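PDB 6LJ9: SUMO-1 cysteine protease S273R from African swine fever virus pig/Kenya/KEN-50/1950, which probably cleaves the viral polyprotein precursors pp220 and pp62 into core-shell proteins as a cysteine protease of the Ulp1-like C63 family, and dampens host innate immune signalling. Local coordinates for residues H168-F173 with Y185-G190; W181-F186 with V215-V220; G233-F238 with I257-M262. All coordinates share one frame; numbering follows the deposited sequence.

In the fold
The three contacts lie within the Ulp1-like catalytic domain, from its sheet to the helix that begins at the probable nucleophile C232. Contacts 1 and 2 share strand 181-186: on one edge it pairs antiparallel with 169-175, on the other parallel with 215-220, and the two centres lie about 11 Å apart. Contact 1 carries the inferred active-site residues H168 and N187, the nearest side-chain atoms of H168 and C232 being about 4 Å apart. Contact 3, about 11 Å from contact 1 centre to centre, packs helix 232-244 against the start of helix 259-269; it meets contact 1 where Y235 CG lies 3.5 Å from S188 CB. Contacts 2 and 3 meet more thinly, through F186 CE2 and Y235 O at 3.7 Å.

Contact 1: residues H168-F173 with Y185-G190; sequences HWVAIF and YFNSAG
H168 reaches N187 through a single ring nitrogen: NE2 donates to OD1 at 2.9 Å, close to the imidazole plane, with the amide turned 37° from the ring, though the histidine is less well ordered. H168 and N187, with C232, probably form the Cys-His-Asn active site. CG of H168 stands anti to the backbone N (chi1 -173°), which carries the ring across to N187 and the turn that follows it. The same OD1 also accepts from A189 N at 2.9 Å, closing an Asx turn; the two donors arrive from opposite faces of the amide plane, so this oxygen is gripped twice. The methyl of A189 lies near H168 CE1. Behind this pair, V170 wedges CG1 against the N187 amide and CG2 against Y185 CE2 (3.5 Å), while N187 ND2 makes a weak hydrogen bond to Y185 OH. Farther along, A171 and F186 form an antiparallel hydrogen-bonded pair, A171 N to F186 O at 3.1 Å and F186 N to A171 O at 2.9 Å, and I172 faces Y185 in the following non-hydrogen-bonded pair. Helix 195-208 covers the face carrying I172 and Y185, and helix 232-244 brings C232 to H168 and Y235 to S188, whose OG bonds to Q226, predicted to bind substrate.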
loop_
_atom_site.group_PDB
_atom_site.type_symbol
_atom_site.label_atom_id
_atom_site.label_comp_id
_atom_site.label_asym_id
_atom_site.label_seq_id
_atom_site.Cartn_x
_atom_site.Cartn_y
_atom_site.Cartn_z
ATOM N N HIS B 168 7.681 22.014 20.726
ATOM C CA HIS B 168 6.299 21.751 20.334
ATOM C C HIS B 168 6.322 21.066 18.977
ATOM O O HIS B 168 6.694 21.683 17.973
ATOM C CB HIS B 168 5.473 23.037 20.285
ATOM C CG HIS B 168 4.014 22.806 20.041
ATOM N ND1 HIS B 168 3.137 22.468 21.048
ATOM C CD2 HIS B 168 3.281 22.856 18.903
ATOM C CE1 HIS B 168 1.924 22.324 20.543
ATOM N NE2 HIS B 168 1.985 22.553 19.243
ATOM N N TRP B 169 5.928 19.797 18.945
ATOM C CA TRP B 169 5.941 19.031 17.709
ATOM C C TRP B 169 4.667 19.269 16.911
ATOM O O TRP B 169 3.562 19.278 17.463
ATOM C CB TRP B 169 6.093 17.539 18.002
ATOM C CG TRP B 169 7.352 17.182 18.729
ATOM C CD1 TRP B 169 7.476 16.871 20.052
ATOM C CD2 TRP B 169 8.669 17.096 18.172
ATOM N NE1 TRP B 169 8.788 16.596 20.351
ATOM C CE2 TRP B 169 9.541 16.728 19.215
ATOM C CE3 TRP B 169 9.194 17.296 16.893
ATOM C CZ2 TRP B 169 10.911 16.555 19.017
ATOM C CZ3 TRP B 169 10.552 17.123 16.698
ATOM C CH2 TRP B 169 11.395 16.757 17.754
ATOM N N VAL B 170 4.828 19.466 15.603
ATOM C CA VAL B 170 3.715 19.527 14.668
ATOM C C VAL B 170 4.029 18.596 13.505
ATOM O O VAL B 170 5.187 18.266 13.237
ATOM C CB VAL B 170 3.437 20.959 14.160
ATOM C CG1 VAL B 170 3.086 21.881 15.320
ATOM C CG2 VAL B 170 4.633 21.490 13.396
ATOM N N ALA B 171 2.978 18.169 12.813
ATOM C CA ALA B 171 3.097 17.197 11.737
ATOM C C ALA B 171 2.861 17.855 10.384
ATOM O O ALA B 171 2.095 18.815 10.263
ATOM C CB ALA B 171 2.108 16.043 11.929
ATOM N N ILE B 172 3.538 17.327 9.365
ATOM C CA ILE B 172 3.333 17.716 7.975
ATOM C C ILE B 172 3.119 16.448 7.162
ATOM O O ILE B 172 3.950 15.534 7.203
ATOM C CB ILE B 172 4.518 18.528 7.413
ATOM C CG1 ILE B 172 4.490 19.961 7.949
ATOM C CG2 ILE B 172 4.504 18.515 5.888
ATOM C CD1 ILE B 172 5.408 20.917 7.207
ATOM N N PHE B 173 2.007 16.390 6.433
ATOM C CA PHE B 173 1.649 15.215 5.651
ATOM C C PHE B 173 1.261 15.644 4.244
ATOM O O PHE B 173 0.453 16.561 4.072
ATOM C CB PHE B 173 0.499 14.444 6.309
ATOM C CG PHE B 173 0.258 13.092 5.705
ATOM C CD1 PHE B 173 1.041 12.010 6.069
ATOM C CD2 PHE B 173 -0.750 12.903 4.774
ATOM C CE1 PHE B 173 0.824 10.763 5.515
ATOM C CE2 PHE B 173 -0.972 11.658 4.216
ATOM C CZ PHE B 173 -0.184 10.587 4.588
ATOM N N TYR B 185 -0.725 20.629 7.242
ATOM C CA TYR B 185 -0.003 21.043 8.439
ATOM C C TYR B 185 -0.938 20.889 9.627
ATOM O O TYR B 185 -1.976 21.558 9.693
ATOM C CB TYR B 185 0.491 22.488 8.316
ATOM C CG TYR B 185 1.079 23.062 9.590
ATOM C CD1 TYR B 185 0.274 23.709 10.521
ATOM C CD2 TYR B 185 2.438 22.967 9.856
ATOM C CE1 TYR B 185 0.803 24.237 11.682
ATOM C CE2 TYR B 185 2.977 23.495 11.018
ATOM C CZ TYR B 185 2.153 24.128 11.927
ATOM O OH TYR B 185 2.673 24.658 13.087
ATOM N N PHE B 186 -0.578 20.013 10.560
ATOM C CA PHE B 186 -1.398 19.734 11.733
ATOM C C PHE B 186 -0.696 20.256 12.979
ATOM O O PHE B 186 0.436 19.859 13.272
ATOM C CB PHE B 186 -1.682 18.238 11.865
ATOM C CG PHE B 186 -2.392 17.871 13.135
ATOM C CD1 PHE B 186 -3.709 18.248 13.342
ATOM C CD2 PHE B 186 -1.743 17.152 14.125
ATOM C CE1 PHE B 186 -4.365 17.914 14.513
ATOM C CE2 PHE B 186 -2.393 16.813 15.296
ATOM C CZ PHE B 186 -3.706 17.195 15.491
ATOM N N ASN B 187 -1.371 21.147 13.704
ATOM C CA ASN B 187 -0.910 21.655 14.993
ATOM C C ASN B 187 -1.974 21.306 16.024
ATOM O O ASN B 187 -3.099 21.812 15.955
ATOM C CB ASN B 187 -0.662 23.164 14.939
ATOM C CG ASN B 187 0.071 23.687 16.168
ATOM O OD1 ASN B 187 -0.120 23.198 17.282
ATOM N ND2 ASN B 187 0.917 24.691 15.963
ATOM N N SER B 188 -1.619 20.442 16.978
ATOM C CA SER B 188 -2.582 20.014 17.986
ATOM C C SER B 188 -3.038 21.161 18.878
ATOM O O SER B 188 -4.096 21.058 19.509
ATOM C CB SER B 188 -1.986 18.899 18.845
ATOM O OG SER B 188 -0.828 19.345 19.525
ATOM N N ALA B 189 -2.270 22.248 18.951
ATOM C CA ALA B 189 -2.663 23.383 19.773
ATOM C C ALA B 189 -3.606 24.333 19.048
ATOM O O ALA B 189 -4.289 25.127 19.703
ATOM C CB ALA B 189 -1.423 24.146 20.247
ATOM N N GLY B 190 -3.658 24.270 17.719
ATOM C CA GLY B 190 -4.539 25.126 16.952
ATOM C C GLY B 190 -3.933 26.432 16.492
ATOM O O GLY B 190 -4.677 27.385 16.240
#

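Contact 2: residues W181-F186 with V215-V220; sequences WSIEYF and VKTLAV
I183 CG1 turns anti to its own carbonyl carbon (chi1 -56°), and an extended chi2 sends CD1 over to strand 215-220, where it meets V215 CG1 at 4.1 Å and T217 CG2 at 4.2 Å. The isoleucine crosses V215 at a slant but lies alongside T217, both pointing the same way. On the face bearing E184 and F186, V220 holds CG1 anti to its nitrogen (chi1 -170°) and presses it on F186 CD1 at 3.8 Å. Between these two clusters the backbones run parallel in register from W181/V215 to F186/V220, their axes 18° apart, as the two strands of a beta-alpha-beta unit connected through helix 195-208. Five hydrogen bonds zigzag across: K216 N and L218 N donate to W181 O and I183 O, I183 N and Y185 N donate to K216 O and L218 O, and V220 N ends the ladder on Y185 O at 2.6 Å. E184 sends its carboxylate to Y239 and R243 of helix 232-244, while S182 OG bonds to D179 of the second subunit. The chemistry thus divides in three: backbone hydrogen bonds set the register, apolar contacts join the strands on both faces, and the buried E184 carboxylate is probably stabilised as an anion by its salt bridge with R243.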
loop_
_atom_site.group_PDB
_atom_site.type_symbol
_atom_site.label_atom_id
_atom_site.label_comp_id
_atom_site.label_asym_id
_atom_site.label_seq_id
_atom_site.Cartn_x
_atom_site.Cartn_y
_atom_site.Cartn_z
ATOM N N TRP B 181 -4.572 16.138 -4.484
ATOM C CA TRP B 181 -3.446 16.039 -3.571
ATOM C C TRP B 181 -3.476 17.197 -2.582
ATOM O O TRP B 181 -3.881 18.314 -2.912
ATOM C CB TRP B 181 -2.125 16.035 -4.343
ATOM C CG TRP B 181 -1.981 14.868 -5.280
ATOM C CD1 TRP B 181 -2.889 13.873 -5.495
ATOM C CD2 TRP B 181 -0.860 14.577 -6.125
ATOM N NE1 TRP B 181 -2.406 12.983 -6.423
ATOM C CE2 TRP B 181 -1.162 13.391 -6.824
ATOM C CE3 TRP B 181 0.368 15.202 -6.359
ATOM C CZ2 TRP B 181 -0.280 12.818 -7.739
ATOM C CZ3 TRP B 181 1.243 14.632 -7.268
ATOM C CH2 TRP B 181 0.914 13.452 -7.947
ATOM N N SER B 182 -3.050 16.918 -1.355
ATOM C CA SER B 182 -3.118 17.896 -0.282
ATOM C C SER B 182 -1.798 17.947 0.470
ATOM O O SER B 182 -1.185 16.911 0.745
ATOM C CB SER B 182 -4.259 17.577 0.690
ATOM O OG SER B 182 -4.117 16.275 1.233
ATOM N N ILE B 183 -1.366 19.163 0.789
ATOM C CA ILE B 183 -0.229 19.411 1.665
ATOM C C ILE B 183 -0.795 19.886 2.994
ATOM O O ILE B 183 -1.448 20.935 3.057
ATOM C CB ILE B 183 0.736 20.440 1.060
ATOM C CG1 ILE B 183 1.195 19.980 -0.326
ATOM C CG2 ILE B 183 1.930 20.653 1.972
ATOM C CD1 ILE B 183 1.785 21.084 -1.171
ATOM N N GLU B 184 -0.565 19.112 4.050
ATOM C CA GLU B 184 -1.274 19.285 5.309
ATOM C C GLU B 184 -0.309 19.664 6.424
ATOM O O GLU B 184 0.782 19.098 6.537
ATOM C CB GLU B 184 -2.030 18.006 5.678
ATOM C CG GLU B 184 -2.888 17.464 4.546
ATOM C CD GLU B 184 -3.358 16.045 4.796
ATOM O OE1 GLU B 184 -3.241 15.572 5.945
ATOM O OE2 GLU B 184 -3.839 15.401 3.840
ATOM N N TYR B 185 -0.725 20.629 7.242
ATOM C CA TYR B 185 -0.003 21.043 8.439
ATOM C C TYR B 185 -0.938 20.889 9.627
ATOM O O TYR B 185 -1.976 21.558 9.693
ATOM C CB TYR B 185 0.491 22.488 8.316
ATOM C CG TYR B 185 1.079 23.062 9.590
ATOM C CD1 TYR B 185 0.274 23.709 10.521
ATOM C CD2 TYR B 185 2.438 22.967 9.856
ATOM C CE1 TYR B 185 0.803 24.237 11.682
ATOM C CE2 TYR B 185 2.977 23.495 11.018
ATOM C CZ TYR B 185 2.153 24.128 11.927
ATOM O OH TYR B 185 2.673 24.658 13.087
ATOM N N PHE B 186 -0.578 20.013 10.560
ATOM C CA PHE B 186 -1.398 19.734 11.733
ATOM C C PHE B 186 -0.696 20.256 12.979
ATOM O O PHE B 186 0.436 19.859 13.272
ATOM C CB PHE B 186 -1.682 18.238 11.865
ATOM C CG PHE B 186 -2.392 17.871 13.135
ATOM C CD1 PHE B 186 -3.709 18.248 13.342
ATOM C CD2 PHE B 186 -1.743 17.152 14.125
ATOM C CE1 PHE B 186 -4.365 17.914 14.513
ATOM C CE2 PHE B 186 -2.393 16.813 15.296
ATOM C CZ PHE B 186 -3.706 17.195 15.491
ATOM N N VAL B 215 -3.884 20.406 -6.427
ATOM C CA VAL B 215 -3.026 20.369 -5.247
ATOM C C VAL B 215 -3.496 21.456 -4.290
ATOM O O VAL B 215 -3.543 22.635 -4.661
ATOM C CB VAL B 215 -1.541 20.566 -5.600
ATOM C CG1 VAL B 215 -0.675 20.340 -4.372
ATOM C CG2 VAL B 215 -1.126 19.634 -6.730
ATOM N N LYS B 216 -3.838 21.063 -3.066
ATOM C CA LYS B 216 -4.292 21.986 -2.037
ATOM C C LYS B 216 -3.255 22.093 -0.926
ATOM O O LYS B 216 -2.615 21.101 -0.563
ATOM C CB LYS B 216 -5.626 21.538 -1.430
ATOM C CG LYS B 216 -6.822 21.597 -2.362
ATOM C CD LYS B 216 -8.090 21.217 -1.609
ATOM C CE LYS B 216 -9.307 21.192 -2.517
ATOM N NZ LYS B 216 -10.529 20.760 -1.781
ATOM N N THR B 217 -3.096 23.300 -0.393
ATOM C CA THR B 217 -2.389 23.522 0.860
ATOM C C THR B 217 -3.417 23.739 1.962
ATOM O O THR B 217 -4.384 24.484 1.782
ATOM C CB THR B 217 -1.449 24.725 0.775
ATOM O OG1 THR B 217 -2.209 25.913 0.524
ATOM C CG2 THR B 217 -0.431 24.532 -0.340
ATOM N N LEU B 218 -3.210 23.080 3.100
ATOM C CA LEU B 218 -4.221 23.044 4.147
ATOM C C LEU B 218 -3.572 23.151 5.516
ATOM O O LEU B 218 -2.608 22.437 5.808
ATOM C CB LEU B 218 -5.046 21.758 4.060
ATOM C CG LEU B 218 -6.095 21.562 5.152
ATOM C CD1 LEU B 218 -7.256 22.529 4.975
ATOM C CD2 LEU B 218 -6.575 20.131 5.147
ATOM N N ALA B 219 -4.113 24.034 6.351
ATOM C CA ALA B 219 -3.666 24.200 7.730
ATOM C C ALA B 219 -4.722 23.572 8.635
ATOM O O ALA B 219 -5.791 24.149 8.854
ATOM C CB ALA B 219 -3.448 25.673 8.058
ATOM N N VAL B 220 -4.424 22.382 9.151
ATOM C CA VAL B 220 -5.330 21.688 10.059
ATOM C C VAL B 220 -5.120 22.238 11.462
ATOM O O VAL B 220 -4.510 21.585 12.316
ATOM C CB VAL B 220 -5.112 20.163 10.014
ATOM C CG1 VAL B 220 -6.222 19.441 10.766
ATOM C CG2 VAL B 220 -5.035 19.681 8.573
#

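Contact 3: residues G233-F238 with I257-M262; sequences GPYSLF and ITDEEM
Selenomethionine M262 enters a helix-helix contact through Met-aromatic contacts with Y235 and F238, joining the helix that begins at C232, the probable nucleophile, to the first turn of helix 259-269. Its CB lies 4.3 Å from P234 CB, the proline ring carbon that also touches M262 O. CG, set anti to the carbonyl carbon (chi1 -62°), comes down over the centre of the Y235 ring, 3.4 Å from the centroid and only 8° off the normal, a CH-pi contact. The chain then bends at chi2 and again at chi3. That puts SE above the same ring, off its centre, and brings it close to F238 CB, so the heavy atom is shared between two aromatic residues. The terminal CE completes the path over the middle of the F238 ring, 3.5 Å from its centroid and 11° off the normal. One flexible side chain thereby covers a face of both rings, crossing each at about a right angle.

The rim of the Y235 ring has polar neighbours. D259 OD2 lies near the ring plane at 3.6 Å from CE2, with the carboxylate turned almost perpendicular to the ring; its stronger partners are S228 and R227, which places this aspartate beside Q226. At the far end of the tyrosine, Y235 OH donates to I257 O, which lies near the ring plane; the modelled separation is so short that its exact length is doubtful. I257 touches both rings, CG2 near Y235 CE1 and CD1 at 3.9 Å from F238 CE2, while F265 meets F238 edge-to-face. T258 is the N-cap of helix 259-269, fixing the first turn from which M262 projects: T258 OG1 accepts from E261 N at 3.1 Å.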
loop_
_atom_site.group_PDB
_atom_site.type_symbol
_atom_site.label_atom_id
_atom_site.label_comp_id
_atom_site.label_asym_id
_atom_site.label_seq_id
_atom_site.Cartn_x
_atom_site.Cartn_y
_atom_site.Cartn_z
ATOM N N GLY B 233 3.992 15.493 20.802
ATOM C CA GLY B 233 4.708 14.468 20.083
ATOM C C GLY B 233 3.795 13.351 19.615
ATOM O O GLY B 233 3.708 13.052 18.419
ATOM N N PRO B 234 3.105 12.698 20.557
ATOM C CA PRO B 234 2.116 11.682 20.154
ATOM C C PRO B 234 1.035 12.218 19.232
ATOM O O PRO B 234 0.563 11.484 18.354
ATOM C CB PRO B 234 1.537 11.216 21.495
ATOM C CG PRO B 234 2.640 11.438 22.466
ATOM C CD PRO B 234 3.340 12.688 22.012
ATOM N N TYR B 235 0.619 13.474 19.412
ATOM C CA TYR B 235 -0.373 14.061 18.514
ATOM C C TYR B 235 0.142 14.105 17.081
ATOM O O TYR B 235 -0.573 13.745 16.139
ATOM C CB TYR B 235 -0.748 15.467 18.985
ATOM C CG TYR B 235 -1.992 15.541 19.843
ATOM C CD1 TYR B 235 -3.255 15.390 19.283
ATOM C CD2 TYR B 235 -1.906 15.789 21.205
ATOM C CE1 TYR B 235 -4.393 15.468 20.062
ATOM C CE2 TYR B 235 -3.037 15.868 21.991
ATOM C CZ TYR B 235 -4.278 15.708 21.415
ATOM O OH TYR B 235 -5.406 15.787 22.197
ATOM N N SER B 236 1.389 14.549 16.897
ATOM C CA SER B 236 1.935 14.689 15.551
ATOM C C SER B 236 2.127 13.332 14.885
ATOM O O SER B 236 1.866 13.179 13.686
ATOM C CB SER B 236 3.259 15.451 15.599
ATOM O OG SER B 236 3.105 16.701 16.249
ATOM N N LEU B 237 2.586 12.336 15.645
ATOM C CA LEU B 237 2.770 11.005 15.079
ATOM C C LEU B 237 1.435 10.343 14.768
ATOM O O LEU B 237 1.311 9.620 13.772
ATOM C CB LEU B 237 3.590 10.138 16.034
ATOM C CG LEU B 237 5.096 10.391 16.074
ATOM C CD1 LEU B 237 5.739 9.539 17.151
ATOM C CD2 LEU B 237 5.720 10.098 14.720
ATOM N N PHE B 238 0.422 10.576 15.607
ATOM C CA PHE B 238 -0.883 9.966 15.378
ATOM C C PHE B 238 -1.541 10.519 14.120
ATOM O O PHE B 238 -2.237 9.788 13.407
ATOM C CB PHE B 238 -1.789 10.181 16.590
ATOM C CG PHE B 238 -3.184 9.648 16.408
ATOM C CD1 PHE B 238 -3.459 8.308 16.626
ATOM C CD2 PHE B 238 -4.220 10.485 16.026
ATOM C CE1 PHE B 238 -4.741 7.813 16.461
ATOM C CE2 PHE B 238 -5.503 9.995 15.859
ATOM C CZ PHE B 238 -5.762 8.657 16.078
ATOM N N ILE B 257 -9.788 15.404 19.480
ATOM C CA ILE B 257 -9.057 14.207 19.871
ATOM C C ILE B 257 -8.371 14.501 21.199
ATOM O O ILE B 257 -7.574 15.443 21.298
ATOM C CB ILE B 257 -8.044 13.785 18.796
ATOM C CG1 ILE B 257 -8.768 13.487 17.481
ATOM C CG2 ILE B 257 -7.256 12.574 19.251
ATOM C CD1 ILE B 257 -7.852 13.066 16.358
ATOM N N THR B 258 -8.681 13.699 22.213
ATOM C CA THR B 258 -8.293 13.997 23.583
ATOM C C THR B 258 -6.843 13.601 23.854
ATOM O O THR B 258 -6.250 12.772 23.156
ATOM C CB THR B 258 -9.214 13.278 24.568
ATOM O OG1 THR B 258 -8.989 11.864 24.488
ATOM C CG2 THR B 258 -10.672 13.563 24.239
ATOM N N ASP B 259 -6.273 14.219 24.895
ATOM C CA ASP B 259 -4.939 13.840 25.349
ATOM C C ASP B 259 -4.929 12.430 25.925
ATOM O O ASP B 259 -3.901 11.745 25.870
ATOM C CB ASP B 259 -4.428 14.839 26.388
ATOM C CG ASP B 259 -4.354 16.257 25.854
ATOM O OD1 ASP B 259 -5.404 16.933 25.802
ATOM O OD2 ASP B 259 -3.244 16.701 25.490
ATOM N N GLU B 260 -6.057 11.985 26.486
ATOM C CA GLU B 260 -6.149 10.619 26.990
ATOM C C GLU B 260 -5.963 9.603 25.872
ATOM O O GLU B 260 -5.242 8.611 26.037
ATOM C CB GLU B 260 -7.491 10.409 27.685
ATOM C CG GLU B 260 -7.722 8.998 28.188
ATOM C CD GLU B 260 -9.147 8.777 28.654
ATOM O OE1 GLU B 260 -10.016 9.610 28.321
ATOM O OE2 GLU B 260 -9.399 7.772 29.353
ATOM N N GLU B 261 -6.610 9.832 24.729
ATOM C CA GLU B 261 -6.435 8.941 23.587
ATOM C C GLU B 261 -5.001 8.960 23.072
ATOM O O GLU B 261 -4.498 7.934 22.599
ATOM C CB GLU B 261 -7.403 9.328 22.469
ATOM C CG GLU B 261 -8.469 8.288 22.171
ATOM C CD GLU B 261 -9.529 8.809 21.222
ATOM O OE1 GLU B 261 -10.044 9.922 21.461
ATOM O OE2 GLU B 261 -9.840 8.111 20.233
HETATM N N MSE B 262 -4.329 10.102 23.157
HETATM C CA MSE B 262 -2.957 10.211 22.676
HETATM C C MSE B 262 -1.966 9.611 23.662
HETATM O O MSE B 262 -0.912 9.115 23.266
HETATM C CB MSE B 262 -2.605 11.670 22.396
HETATM C CG MSE B 262 -3.458 12.312 21.317
HETATM SE SE MSE B 262 -3.193 11.519 19.555
HETATM C CE MSE B 262 -4.587 10.151 19.586
#